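Local coordinates for protein biliverdin reductase (Synechocystis sp., PDB 5B3T) that probably reduces biliverdin to bilirubin with NAD(P)H during heme breakdown, as a member of the Gfo/Idh/MocA family, at residues E215-C220 against Y238-V243; A204-W209 against C220-Y225; P13-I18 against Q39-W44; D35-L40 against D290-L295. One frame throughout, in Å; residues are numbered along the deposited sequence.

Interaction 1. Residues E215-C220 against Y238-V243; sequences EYFRAC and YGKGEV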
loop_
_atom_site.group_PDB
_atom_site.type_symbol
_atom_site.label_atom_id
_atom_site.label_comp_id
_atom_site.label_asym_id
_atom_site.label_seq_id
_atom_site.Cartn_x
_atom_site.Cartn_y
_atom_site.Cartn_z
ATOM N N GLU A 215 4.549 -24.313 2.483
ATOM C CA GLU A 215 3.679 -23.237 2.028
ATOM C C GLU A 215 3.845 -21.972 2.857
ATOM O O GLU A 215 3.409 -20.899 2.428
ATOM C CB GLU A 215 2.215 -23.676 2.068
ATOM C CG GLU A 215 1.869 -24.785 1.100
ATOM C CD GLU A 215 0.373 -24.954 0.942
ATOM O OE1 GLU A 215 -0.328 -23.927 0.821
ATOM O OE2 GLU A 215 -0.102 -26.109 0.946
ATOM N N TYR A 216 4.452 -22.082 4.033
ATOM C CA TYR A 216 4.771 -20.949 4.881
ATOM C C TYR A 216 6.282 -20.795 4.965
ATOM O O TYR A 216 7.025 -21.777 4.896
ATOM C CB TYR A 216 4.189 -21.134 6.287
ATOM C CG TYR A 216 2.679 -21.143 6.330
ATOM C CD1 TYR A 216 1.966 -22.320 6.139
ATOM C CD2 TYR A 216 1.965 -19.977 6.568
ATOM C CE1 TYR A 216 0.584 -22.332 6.176
ATOM C CE2 TYR A 216 0.584 -19.979 6.609
ATOM C CZ TYR A 216 -0.101 -21.159 6.412
ATOM O OH TYR A 216 -1.477 -21.164 6.454
ATOM N N PHE A 217 6.736 -19.556 5.098
ATOM C CA PHE A 217 8.121 -19.297 5.449
ATOM C C PHE A 217 8.184 -18.785 6.880
ATOM O O PHE A 217 7.244 -18.158 7.378
ATOM C CB PHE A 217 8.794 -18.304 4.486
ATOM C CG PHE A 217 8.118 -16.957 4.397
ATOM C CD1 PHE A 217 8.515 -15.912 5.217
ATOM C CD2 PHE A 217 7.118 -16.722 3.462
ATOM C CE1 PHE A 217 7.909 -14.666 5.130
ATOM C CE2 PHE A 217 6.509 -15.476 3.369
ATOM C CZ PHE A 217 6.905 -14.448 4.203
ATOM N N ARG A 218 9.289 -19.094 7.551
ATOM C CA ARG A 218 9.521 -18.588 8.892
ATOM C C ARG A 218 10.389 -17.342 8.901
ATOM O O ARG A 218 10.470 -16.669 9.932
ATOM C CB ARG A 218 10.159 -19.669 9.774
ATOM C CG ARG A 218 11.533 -20.126 9.330
ATOM C CD ARG A 218 12.046 -21.233 10.241
ATOM N NE ARG A 218 13.485 -21.427 10.102
ATOM C CZ ARG A 218 14.387 -20.860 10.895
ATOM N NH1 ARG A 218 13.993 -20.071 11.886
ATOM N NH2 ARG A 218 15.679 -21.083 10.704
ATOM N N ALA A 219 11.040 -17.030 7.784
ATOM C CA ALA A 219 11.789 -15.794 7.639
ATOM C C ALA A 219 11.993 -15.534 6.156
ATOM O O ALA A 219 12.021 -16.467 5.347
ATOM C CB ALA A 219 13.143 -15.853 8.361
ATOM N N CYS A 220 12.124 -14.258 5.808
ATOM C CA CYS A 220 12.476 -13.866 4.455
ATOM C C CYS A 220 13.393 -12.655 4.516
ATOM O O CYS A 220 13.284 -11.815 5.414
ATOM C CB CYS A 220 11.238 -13.550 3.598
ATOM S SG CYS A 220 10.351 -12.040 4.047
ATOM N N TYR A 238 13.837 -5.606 2.730
ATOM C CA TYR A 238 12.667 -6.095 3.451
ATOM C C TYR A 238 13.010 -7.430 4.088
ATOM O O TYR A 238 13.266 -8.410 3.381
ATOM C CB TYR A 238 11.450 -6.242 2.529
ATOM C CG TYR A 238 10.189 -6.683 3.248
ATOM C CD1 TYR A 238 9.891 -8.030 3.416
ATOM C CD2 TYR A 238 9.299 -5.748 3.758
ATOM C CE1 TYR A 238 8.741 -8.433 4.075
ATOM C CE2 TYR A 238 8.147 -6.140 4.416
ATOM C CZ TYR A 238 7.874 -7.484 4.570
ATOM O OH TYR A 238 6.729 -7.878 5.224
ATOM N N GLY A 239 13.002 -7.469 5.417
ATOM C CA GLY A 239 13.235 -8.704 6.137
ATOM C C GLY A 239 12.302 -8.870 7.318
ATOM O O GLY A 239 11.975 -7.894 7.999
ATOM N N LYS A 240 11.852 -10.097 7.565
ATOM C CA LYS A 240 11.043 -10.385 8.739
ATOM C C LYS A 240 11.154 -11.868 9.049
ATOM O O LYS A 240 11.468 -12.680 8.175
ATOM C CB LYS A 240 9.575 -9.982 8.543
ATOM C CG LYS A 240 8.794 -10.848 7.566
ATOM C CD LYS A 240 7.352 -10.368 7.461
ATOM C CE LYS A 240 6.603 -11.084 6.353
ATOM N NZ LYS A 240 5.282 -10.448 6.093
ATOM N N GLY A 241 10.901 -12.211 10.307
ATOM C CA GLY A 241 10.904 -13.606 10.690
ATOM C C GLY A 241 11.832 -13.967 11.830
ATOM O O GLY A 241 12.313 -13.097 12.563
ATOM N N GLU A 242 12.105 -15.265 11.966
ATOM C CA GLU A 242 12.725 -15.801 13.170
ATOM C C GLU A 242 14.229 -15.561 13.243
ATOM O O GLU A 242 14.798 -15.660 14.335
ATOM C CB GLU A 242 12.432 -17.303 13.272
ATOM C CG GLU A 242 10.976 -17.619 13.596
ATOM C CD GLU A 242 10.653 -19.101 13.519
ATOM O OE1 GLU A 242 11.584 -19.911 13.320
ATOM O OE2 GLU A 242 9.464 -19.455 13.661
ATOM N N VAL A 243 14.887 -15.235 12.125
ATOM C CA VAL A 243 16.344 -15.126 12.116
ATOM C C VAL A 243 16.847 -13.721 12.420
ATOM O O VAL A 243 18.064 -13.527 12.549
ATOM C CB VAL A 243 16.934 -15.578 10.762
ATOM C CG1 VAL A 243 16.513 -17.004 10.451
ATOM C CG2 VAL A 243 16.509 -14.628 9.650
#

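Interaction 2. Residues A204-W209 against C220-Y225; sequences AQCRFW and CLATAY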
loop_
_atom_site.group_PDB
_atom_site.type_symbol
_atom_site.label_atom_id
_atom_site.label_comp_id
_atom_site.label_asym_id
_atom_site.label_seq_id
_atom_site.Cartn_x
_atom_site.Cartn_y
_atom_site.Cartn_z
ATOM N N ALA A 204 18.196 -7.650 -7.714
ATOM C CA ALA A 204 17.379 -8.035 -6.574
ATOM C C ALA A 204 17.644 -9.489 -6.223
ATOM O O ALA A 204 17.872 -10.321 -7.107
ATOM C CB ALA A 204 15.887 -7.821 -6.855
ATOM N N GLN A 205 17.622 -9.784 -4.923
ATOM C CA GLN A 205 17.745 -11.138 -4.407
ATOM C C GLN A 205 16.670 -11.365 -3.354
ATOM O O GLN A 205 16.273 -10.441 -2.638
ATOM C CB GLN A 205 19.133 -11.403 -3.795
ATOM C CG GLN A 205 20.304 -11.222 -4.758
ATOM C CD GLN A 205 20.684 -9.765 -4.951
ATOM O OE1 GLN A 205 20.469 -8.934 -4.069
ATOM N NE2 GLN A 205 21.248 -9.448 -6.111
ATOM N N CYS A 206 16.201 -12.607 -3.266
ATOM C CA CYS A 206 15.158 -12.974 -2.317
ATOM C C CYS A 206 15.508 -14.322 -1.705
ATOM O O CYS A 206 15.668 -15.310 -2.428
ATOM C CB CYS A 206 13.788 -13.024 -3.000
ATOM S SG CYS A 206 12.380 -12.926 -1.874
ATOM N N ARG A 207 15.629 -14.358 -0.381
ATOM C CA ARG A 207 15.960 -15.571 0.353
ATOM C C ARG A 207 14.845 -15.884 1.341
ATOM O O ARG A 207 14.369 -14.990 2.048
ATOM C CB ARG A 207 17.296 -15.422 1.091
ATOM C CG ARG A 207 17.635 -16.607 1.980
ATOM C CD ARG A 207 19.017 -16.494 2.605
ATOM N NE ARG A 207 19.326 -17.681 3.398
ATOM C CZ ARG A 207 20.482 -17.892 4.022
ATOM N NH1 ARG A 207 21.452 -16.992 3.951
ATOM N NH2 ARG A 207 20.665 -19.006 4.717
ATOM N N PHE A 208 14.435 -17.150 1.388
ATOM C CA PHE A 208 13.407 -17.607 2.308
ATOM C C PHE A 208 13.955 -18.682 3.238
ATOM O O PHE A 208 14.828 -19.471 2.861
ATOM C CB PHE A 208 12.188 -18.166 1.563
ATOM C CG PHE A 208 11.386 -17.126 0.837
ATOM C CD1 PHE A 208 10.423 -16.387 1.507
ATOM C CD2 PHE A 208 11.578 -16.897 -0.516
ATOM C CE1 PHE A 208 9.672 -15.430 0.843
ATOM C CE2 PHE A 208 10.830 -15.942 -1.188
ATOM C CZ PHE A 208 9.875 -15.207 -0.507
ATOM N N TRP A 209 13.434 -18.694 4.463
ATOM C CA TRP A 209 13.600 -19.795 5.407
ATOM C C TRP A 209 12.237 -20.466 5.535
ATOM O O TRP A 209 11.310 -19.887 6.110
ATOM C CB TRP A 209 14.086 -19.303 6.771
ATOM C CG TRP A 209 15.512 -18.826 6.840
ATOM C CD1 TRP A 209 16.571 -19.490 7.391
ATOM C CD2 TRP A 209 16.025 -17.567 6.380
ATOM N NE1 TRP A 209 17.712 -18.731 7.288
ATOM C CE2 TRP A 209 17.404 -17.546 6.672
ATOM C CE3 TRP A 209 15.455 -16.462 5.741
ATOM C CZ2 TRP A 209 18.220 -16.463 6.348
ATOM C CZ3 TRP A 209 16.267 -15.387 5.420
ATOM C CH2 TRP A 209 17.634 -15.396 5.724
ATOM N N CYS A 220 12.124 -14.258 5.808
ATOM C CA CYS A 220 12.476 -13.866 4.455
ATOM C C CYS A 220 13.393 -12.655 4.516
ATOM O O CYS A 220 13.284 -11.815 5.414
ATOM C CB CYS A 220 11.238 -13.550 3.598
ATOM S SG CYS A 220 10.351 -12.040 4.047
ATOM N N LEU A 221 14.313 -12.589 3.560
ATOM C CA LEU A 221 15.169 -11.424 3.373
ATOM C C LEU A 221 15.195 -11.111 1.888
ATOM O O LEU A 221 15.692 -11.914 1.092
ATOM C CB LEU A 221 16.586 -11.666 3.899
ATOM C CG LEU A 221 17.578 -10.541 3.590
ATOM C CD1 LEU A 221 17.104 -9.219 4.183
ATOM C CD2 LEU A 221 18.971 -10.891 4.091
ATOM N N ALA A 222 14.647 -9.959 1.514
ATOM C CA ALA A 222 14.581 -9.544 0.122
ATOM C C ALA A 222 15.288 -8.207 -0.024
ATOM O O ALA A 222 15.014 -7.269 0.731
ATOM C CB ALA A 222 13.133 -9.446 -0.359
ATOM N N THR A 223 16.201 -8.129 -0.988
ATOM C CA THR A 223 17.025 -6.950 -1.203
ATOM C C THR A 223 16.926 -6.538 -2.661
ATOM O O THR A 223 17.040 -7.382 -3.554
ATOM C CB THR A 223 18.487 -7.222 -0.833
ATOM O OG1 THR A 223 18.955 -8.365 -1.559
ATOM C CG2 THR A 223 18.620 -7.493 0.655
ATOM N N ALA A 224 16.710 -5.247 -2.901
ATOM C CA ALA A 224 16.665 -4.700 -4.250
ATOM C C ALA A 224 17.565 -3.477 -4.311
ATOM O O ALA A 224 17.456 -2.579 -3.470
ATOM C CB ALA A 224 15.235 -4.334 -4.661
ATOM N N TYR A 225 18.453 -3.449 -5.300
ATOM C CA TYR A 225 19.374 -2.339 -5.502
ATOM C C TYR A 225 19.042 -1.685 -6.836
ATOM O O TYR A 225 19.157 -2.320 -7.891
ATOM C CB TYR A 225 20.824 -2.825 -5.444
ATOM C CG TYR A 225 21.114 -3.569 -4.158
ATOM C CD1 TYR A 225 21.181 -2.895 -2.944
ATOM C CD2 TYR A 225 21.293 -4.945 -4.151
ATOM C CE1 TYR A 225 21.431 -3.570 -1.763
ATOM C CE2 TYR A 225 21.546 -5.630 -2.973
ATOM C CZ TYR A 225 21.614 -4.935 -1.783
ATOM O OH TYR A 225 21.865 -5.608 -0.609
#

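Interaction 3. Residues P13-I18 against Q39-W44; sequences PVRVGI and QLVSFW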
loop_
_atom_site.group_PDB
_atom_site.type_symbol
_atom_site.label_atom_id
_atom_site.label_comp_id
_atom_site.label_asym_id
_atom_site.label_seq_id
_atom_site.Cartn_x
_atom_site.Cartn_y
_atom_site.Cartn_z
ATOM N N PRO A 13 -27.067 8.624 -0.241
ATOM C CA PRO A 13 -25.734 8.361 0.316
ATOM C C PRO A 13 -24.972 7.285 -0.451
ATOM O O PRO A 13 -25.588 6.372 -1.000
ATOM C CB PRO A 13 -26.031 7.883 1.748
ATOM C CG PRO A 13 -27.488 8.162 1.982
ATOM C CD PRO A 13 -28.129 8.113 0.639
ATOM N N VAL A 14 -23.645 7.396 -0.496
ATOM C CA VAL A 14 -22.830 6.343 -1.089
ATOM C C VAL A 14 -22.788 5.165 -0.125
ATOM O O VAL A 14 -22.359 5.299 1.026
ATOM C CB VAL A 14 -21.420 6.850 -1.413
ATOM C CG1 VAL A 14 -20.625 5.766 -2.126
ATOM C CG2 VAL A 14 -21.489 8.112 -2.260
ATOM N N ARG A 15 -23.242 4.006 -0.589
ATOM C CA ARG A 15 -23.314 2.805 0.233
ATOM C C ARG A 15 -22.047 1.986 0.023
ATOM O O ARG A 15 -21.718 1.620 -1.112
ATOM C CB ARG A 15 -24.566 2.000 -0.107
ATOM C CG ARG A 15 -25.844 2.671 0.375
ATOM C CD ARG A 15 -27.070 2.119 -0.325
ATOM N NE ARG A 15 -26.988 2.288 -1.772
ATOM C CZ ARG A 15 -27.788 1.676 -2.640
ATOM N NH1 ARG A 15 -28.734 0.855 -2.204
ATOM N NH2 ARG A 15 -27.645 1.885 -3.941
ATOM N N VAL A 16 -21.343 1.699 1.114
ATOM C CA VAL A 16 -19.983 1.178 1.065
ATOM C C VAL A 16 -19.944 -0.213 1.679
ATOM O O VAL A 16 -20.527 -0.452 2.743
ATOM C CB VAL A 16 -19.002 2.117 1.797
ATOM C CG1 VAL A 16 -17.574 1.592 1.692
ATOM C CG2 VAL A 16 -19.103 3.527 1.239
ATOM N N GLY A 17 -19.260 -1.122 1.004
ATOM C CA GLY A 17 -18.866 -2.397 1.586
ATOM C C GLY A 17 -17.357 -2.454 1.682
ATOM O O GLY A 17 -16.654 -2.066 0.745
ATOM N N ILE A 18 -16.856 -2.930 2.818
ATOM C CA ILE A 18 -15.428 -2.931 3.109
ATOM C C ILE A 18 -14.938 -4.372 3.138
ATOM O O ILE A 18 -15.400 -5.177 3.952
ATOM C CB ILE A 18 -15.126 -2.220 4.436
ATOM C CG1 ILE A 18 -15.472 -0.734 4.333
ATOM C CG2 ILE A 18 -13.671 -2.413 4.822
ATOM C CD1 ILE A 18 -15.150 0.053 5.580
ATOM N N GLN A 39 -22.536 5.844 3.730
ATOM C CA GLN A 39 -23.140 4.930 4.694
ATOM C C GLN A 39 -22.430 3.588 4.598
ATOM O O GLN A 39 -22.351 3.006 3.511
ATOM C CB GLN A 39 -24.639 4.766 4.422
ATOM C CG GLN A 39 -25.352 3.799 5.350
ATOM C CD GLN A 39 -25.528 4.352 6.750
ATOM O OE1 GLN A 39 -25.687 5.558 6.938
ATOM N NE2 GLN A 39 -25.508 3.469 7.742
ATOM N N LEU A 40 -21.915 3.101 5.723
ATOM C CA LEU A 40 -21.277 1.792 5.771
ATOM C C LEU A 40 -22.353 0.719 5.911
ATOM O O LEU A 40 -23.112 0.718 6.886
ATOM C CB LEU A 40 -20.280 1.731 6.929
ATOM C CG LEU A 40 -19.594 0.403 7.256
ATOM C CD1 LEU A 40 -18.868 -0.152 6.044
ATOM C CD2 LEU A 40 -18.630 0.577 8.425
ATOM N N VAL A 41 -22.426 -0.183 4.938
ATOM C CA VAL A 41 -23.494 -1.177 4.873
ATOM C C VAL A 41 -23.017 -2.556 5.312
ATOM O O VAL A 41 -23.683 -3.223 6.104
ATOM C CB VAL A 41 -24.095 -1.221 3.451
ATOM C CG1 VAL A 41 -25.019 -2.424 3.301
ATOM C CG2 VAL A 41 -24.827 0.076 3.143
ATOM N N SER A 42 -21.874 -3.011 4.804
ATOM C CA SER A 42 -21.398 -4.351 5.117
ATOM C C SER A 42 -19.877 -4.371 5.118
ATOM O O SER A 42 -19.218 -3.409 4.714
ATOM C CB SER A 42 -21.947 -5.388 4.129
ATOM O OG SER A 42 -21.537 -5.098 2.805
ATOM N N PHE A 43 -19.323 -5.484 5.588
ATOM C CA PHE A 43 -17.887 -5.708 5.528
ATOM C C PHE A 43 -17.626 -7.207 5.521
ATOM O O PHE A 43 -18.513 -8.015 5.805
ATOM C CB PHE A 43 -17.153 -5.026 6.688
ATOM C CG PHE A 43 -17.144 -5.830 7.955
ATOM C CD1 PHE A 43 -18.242 -5.824 8.800
ATOM C CD2 PHE A 43 -16.040 -6.591 8.304
ATOM C CE1 PHE A 43 -18.239 -6.564 9.966
ATOM C CE2 PHE A 43 -16.031 -7.334 9.470
ATOM C CZ PHE A 43 -17.131 -7.319 10.303
ATOM N N TRP A 44 -16.389 -7.565 5.183
ATOM C CA TRP A 44 -15.925 -8.945 5.214
ATOM C C TRP A 44 -14.533 -8.972 5.825
ATOM O O TRP A 44 -13.703 -8.109 5.531
ATOM C CB TRP A 44 -15.902 -9.566 3.805
ATOM C CG TRP A 44 -15.319 -10.959 3.737
ATOM C CD1 TRP A 44 -15.994 -12.138 3.880
ATOM C CD2 TRP A 44 -13.951 -11.309 3.483
ATOM N NE1 TRP A 44 -15.129 -13.198 3.741
ATOM C CE2 TRP A 44 -13.870 -12.716 3.498
ATOM C CE3 TRP A 44 -12.787 -10.569 3.254
ATOM C CZ2 TRP A 44 -12.672 -13.398 3.290
ATOM C CZ3 TRP A 44 -11.598 -11.248 3.048
ATOM C CH2 TRP A 44 -11.550 -12.648 3.067
#

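Interaction 4. Residues D35-L40 against D290-L295; sequences DRRSQL and DTEAVL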
loop_
_atom_site.group_PDB
_atom_site.type_symbol
_atom_site.label_atom_id
_atom_site.label_comp_id
_atom_site.label_asym_id
_atom_site.label_seq_id
_atom_site.Cartn_x
_atom_site.Cartn_y
_atom_site.Cartn_z
ATOM N N ASP A 35 -18.992 10.819 7.684
ATOM C CA ASP A 35 -19.417 11.683 6.590
ATOM C C ASP A 35 -20.875 11.403 6.251
ATOM O O ASP A 35 -21.281 10.244 6.119
ATOM C CB ASP A 35 -18.537 11.468 5.362
ATOM C CG ASP A 35 -18.558 12.654 4.414
ATOM O OD1 ASP A 35 -19.606 12.896 3.777
ATOM O OD2 ASP A 35 -17.523 13.345 4.303
ATOM N N ARG A 36 -21.663 12.466 6.107
ATOM C CA ARG A 36 -23.079 12.294 5.814
ATOM C C ARG A 36 -23.339 11.884 4.372
ATOM O O ARG A 36 -24.453 11.455 4.057
ATOM C CB ARG A 36 -23.845 13.580 6.102
ATOM C CG ARG A 36 -23.760 14.588 4.981
ATOM C CD ARG A 36 -24.681 15.746 5.265
ATOM N NE ARG A 36 -25.553 16.070 4.140
ATOM C CZ ARG A 36 -25.153 16.699 3.040
ATOM N NH1 ARG A 36 -23.887 17.075 2.910
ATOM N NH2 ARG A 36 -26.021 16.959 2.071
ATOM N N ARG A 37 -22.348 12.020 3.490
ATOM C CA ARG A 37 -22.522 11.622 2.101
ATOM C C ARG A 37 -22.413 10.117 1.896
ATOM O O ARG A 37 -22.640 9.646 0.777
ATOM C CB ARG A 37 -21.492 12.332 1.218
ATOM C CG ARG A 37 -21.625 13.849 1.182
ATOM C CD ARG A 37 -20.408 14.494 0.530
ATOM N NE ARG A 37 -19.218 14.394 1.374
ATOM C CZ ARG A 37 -17.996 14.751 0.993
ATOM N NH1 ARG A 37 -17.792 15.234 -0.226
ATOM N NH2 ARG A 37 -16.976 14.626 1.831
ATOM N N SER A 38 -22.080 9.355 2.935
ATOM C CA SER A 38 -21.814 7.932 2.779
ATOM C C SER A 38 -22.422 7.154 3.937
ATOM O O SER A 38 -22.765 7.711 4.985
ATOM C CB SER A 38 -20.309 7.651 2.675
ATOM O OG SER A 38 -19.602 8.257 3.742
ATOM N N GLN A 39 -22.536 5.844 3.730
ATOM C CA GLN A 39 -23.140 4.930 4.694
ATOM C C GLN A 39 -22.430 3.588 4.598
ATOM O O GLN A 39 -22.351 3.006 3.511
ATOM C CB GLN A 39 -24.639 4.766 4.422
ATOM C CG GLN A 39 -25.352 3.799 5.350
ATOM C CD GLN A 39 -25.528 4.352 6.750
ATOM O OE1 GLN A 39 -25.687 5.558 6.938
ATOM N NE2 GLN A 39 -25.508 3.469 7.742
ATOM N N LEU A 40 -21.915 3.101 5.723
ATOM C CA LEU A 40 -21.277 1.792 5.771
ATOM C C LEU A 40 -22.353 0.719 5.911
ATOM O O LEU A 40 -23.112 0.718 6.886
ATOM C CB LEU A 40 -20.280 1.731 6.929
ATOM C CG LEU A 40 -19.594 0.403 7.256
ATOM C CD1 LEU A 40 -18.868 -0.152 6.044
ATOM C CD2 LEU A 40 -18.630 0.577 8.425
ATOM N N ASP A 290 -8.240 11.646 1.635
ATOM C CA ASP A 290 -8.442 10.816 0.452
ATOM C C ASP A 290 -9.875 10.306 0.374
ATOM O O ASP A 290 -10.485 10.316 -0.701
ATOM C CB ASP A 290 -7.459 9.650 0.447
ATOM C CG ASP A 290 -7.486 8.879 -0.856
ATOM O OD1 ASP A 290 -6.870 9.349 -1.836
ATOM O OD2 ASP A 290 -8.130 7.810 -0.903
ATOM N N THR A 291 -10.430 9.858 1.504
ATOM C CA THR A 291 -11.815 9.399 1.512
ATOM C C THR A 291 -12.765 10.524 1.127
ATOM O O THR A 291 -13.707 10.315 0.355
ATOM C CB THR A 291 -12.183 8.843 2.888
ATOM O OG1 THR A 291 -11.288 7.781 3.230
ATOM C CG2 THR A 291 -13.610 8.307 2.881
ATOM N N GLU A 292 -12.526 11.730 1.648
ATOM C CA GLU A 292 -13.393 12.857 1.320
ATOM C C GLU A 292 -13.253 13.253 -0.146
ATOM O O GLU A 292 -14.235 13.659 -0.779
ATOM C CB GLU A 292 -13.090 14.036 2.243
ATOM C CG GLU A 292 -13.502 13.782 3.687
ATOM C CD GLU A 292 -13.128 14.914 4.625
ATOM O OE1 GLU A 292 -12.329 15.785 4.225
ATOM O OE2 GLU A 292 -13.640 14.932 5.764
ATOM N N ALA A 293 -12.045 13.136 -0.705
ATOM C CA ALA A 293 -11.870 13.390 -2.131
ATOM C C ALA A 293 -12.647 12.381 -2.966
ATOM O O ALA A 293 -13.252 12.739 -3.985
ATOM C CB ALA A 293 -10.385 13.362 -2.491
ATOM N N VAL A 294 -12.645 11.112 -2.547
ATOM C CA VAL A 294 -13.408 10.086 -3.253
ATOM C C VAL A 294 -14.895 10.398 -3.193
ATOM O O VAL A 294 -15.606 10.316 -4.201
ATOM C CB VAL A 294 -13.094 8.694 -2.671
ATOM C CG1 VAL A 294 -14.126 7.677 -3.122
ATOM C CG2 VAL A 294 -11.694 8.250 -3.078
ATOM N N LEU A 295 -15.390 10.761 -2.011
ATOM C CA LEU A 295 -16.786 11.159 -1.884
ATOM C C LEU A 295 -17.097 12.354 -2.775
ATOM O O LEU A 295 -18.154 12.406 -3.413
ATOM C CB LEU A 295 -17.101 11.473 -0.420
ATOM C CG LEU A 295 -17.126 10.217 0.456
ATOM C CD1 LEU A 295 -17.343 10.556 1.918
ATOM C CD2 LEU A 295 -18.201 9.260 -0.038
HETATM O O HOH W 1 -15.816 13.656 6.399
#

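Interaction 1. Residues E215-C220 against Y238-V243
One end of a beta hairpin in the C-terminal alpha/beta domain is joined here, where Arg-218, Ala-219 and Cys-220 meet Lys-240, Gly-241 and Glu-242. Cys-220 and Lys-240 form an antiparallel hydrogen-bonded pair: Cys-220 N gives to Lys-240 O at 2.9 Å, and Lys-240 N returns to Cys-220 O. Next to it Ala-219 and Gly-241 make a non-hydrogen-bonded pair with CA atoms only 3.9 Å apart. Glycine suits this spot doubly, since a CB would run into Ala-219 CA and Arg-218 O, and the backbone angles (phi 125°) would jam it against the preceding carbonyl. Arg-218 and Ala-219 both face Trp-209 on the neighbouring strand 199-210, a classic beta bulge in the large mixed sheet. At that corner Arg-218 O accepts from Glu-242 N, and the extended arginine chain crosses the glutamate at about a right angle. NH1 of Arg-218 reaches Glu-242 OE1 at 2.8 Å in a salt bridge, on the anti side of OE1 and somewhat out of the carboxylate plane; OE2 is taken by the backbone N of Ala-167. Ala-219, small enough for this close approach, packs its CB on Val-243 CG2 at 3.8 Å. On the face carrying Cys-220 and Lys-240, Cys-220 SG lies at the edge of the Tyr-238 ring, 4.0 Å from CE1. Lys-240 CG stands between backbone N and carbonyl carbon (chi1 71°), and the straight chain beyond carries CE past the Phe-217 ring edge; NZ hydrogen-bonds Tyr-238 OH and Thr-172 O, with Tyr-173 and Phe-178 as cation-pi partners.

Interaction 2. Residues A204-W209 against C220-Y225
Gln-205 and Thr-223 face each other across a hydrogen-bonded pair, and their side chains meet obliquely. The glutamine chain bends at chi2 (80°), which turns the amide back across the strands to accept from Thr-223 OG1 in the plane of its carbonyl, OE1 to OG1 3.0 Å. Threonine, beta-branched and at home in a strand, holds OG1 between its backbone N and carbonyl carbon (chi1 55°), where it can donate to that oxygen. OE1 also lies at the ring edge of Tyr-225, 3.6 Å from CE2. Near the end of the paired strands the Trp-209 indole lies beside Leu-221, both pointing the same way, with CZ3 4.0 Å from Leu-221 CB. Arg-207 extends fully, and its NE sits over one face of the indole, 3.3 Å above the plane and toward the rim. These strands form a beta hairpin, and 199-210 is the outermost strand of the mixed sheet within the chain; their short axes run 4.7 Å apart, antiparallel at 179°. Arg-207 and Leu-221 are the second hydrogen-bonded pair, Leu-221 N giving to Arg-207 O at 2.8 Å. On the other face the residues are small, apart from Phe-208: Ala-204 packs on Ala-224, and Cys-206 SG touches Ala-222 CB at 3.9 Å. Helix 309-325 lies against Ala-204 and Cys-206. The Phe-208 ring approaches Cys-220 CB through CD1, 3.6 Å away, and meets His-175 edge-to-face.

Interaction 3. Residues P13-I18 against Q39-W44
Gln-39 opens the pairing with both of its backbone polar atoms: its N gives to Val-14 O at 2.8 Å, and its O accepts from Val-16 N. Its side chain leaves toward solvent on the face that also carries Arg-15, whose guanidinium makes salt bridges with Asp-76 and Glu-74. Leu-40 turns to the opposite face, its CG anti to the backbone N (chi1 174°), which brings CD1 to Ile-18 CD1 at 3.8 Å; the two branched chains cross at about a right angle, both touching Ala-29 of helix 23-34. Val-41 N bonds Val-16 O at 2.9 Å, and its CG2 lies alongside Arg-15 CB. Strands 14-19 and 38-44 with helix 23-34 make a beta-alpha-beta unit of the Rossmann fold, the short strand axes only 14° apart. Here the register slips by one residue, a beta bulge, so Ser-42 rather than Val-41 pairs with Gly-17. Ser-42 O receives Ile-18 N at 3.1 Å, and a side chain at position 17 would come near Ser-42 OG, which is consistent with glycine there. Phe-43 CB packs against Ile-18 CB at 4.1 Å, while its ring leads off toward Phe-54 and the NADP(+)-binding Thr-21. Trp-44 N closes the run on Ile-18 O at 2.9 Å.

Interaction 4. Residues D35-L40 against D290-L295
Asp-35 sets its CG anti to the backbone N (chi1 -158°), beside the carbonyl carbon, which directs its carboxylate at Leu-295, while Arg-37 bends at chi3 (-70°) and folds its guanidinium back over the same leucine. Both belong to the type I beta turn 35-38 that links helix 23-34 to strand 38-44 of the Rossmann domain, and the turn meets helix 283-300 of the C-terminal family region. Asp-35 OD1 accepts from Arg-37 N through its anti lone pair, an Asx turn, and from Arg-37 NE on the syn side. Arg-37 NH2 bonds Asp-35 OD2 at 2.8 Å with a nearly straight N-H...O angle of 170°. This side-on, two-nitrogen grip fixes the rotation of both groups; the oxygens lie near the guanidinium plane, while the carboxylate itself is tilted. Leu-295 suits this place because its CB can lie over the centre of the guanidinium face, 3.7 Å from Arg-37 CZ, while its methyls spread apart, CD1 to Asp-35 CG at 3.5 Å and CD2 to Ser-38 CB. Ser-38 is small enough to sit beside CD2, and its OG is satisfied by Phe-32 O. The remaining arginine nitrogen, NH1, makes a salt bridge with Asp-296, the next residue of the helix. No direct hydrogen bond joins the two segments. Glu-292, salt-bridged to Arg-288, brings its carboxylate near that of Asp-35. Their like charges would probably repel, a cost likely eased by the nearby arginines and by a water that donates to Asp-35 OD2 at 2.7 Å and to Glu-292 OE2 at 2.6 Å.

In the fold
Interactions 1 and 2 share Cys-220 and join three successive strands of the mixed sheet; their centres lie about 10 Å apart, and Trp-209 O with Arg-218 N at 2.6 Å probably adds a hydrogen bond between them. Interactions 3 and 4 share Gln-39 and Leu-40, have centres about 11 Å apart, and touch where Val-14 N probably bonds Arg-37 O at 2.8 Å. The two groups are far apart: the centres of interactions 1 and 3 are about 35 Å from each other. Both nevertheless approach the NADP(+) site, empty in this chain: Phe-43 comes within about 4 Å of Thr-21, and Lys-240 within about 7 Å of Asn-84 and Trp-171, side chain to side chain. Interaction 4 lies away from it.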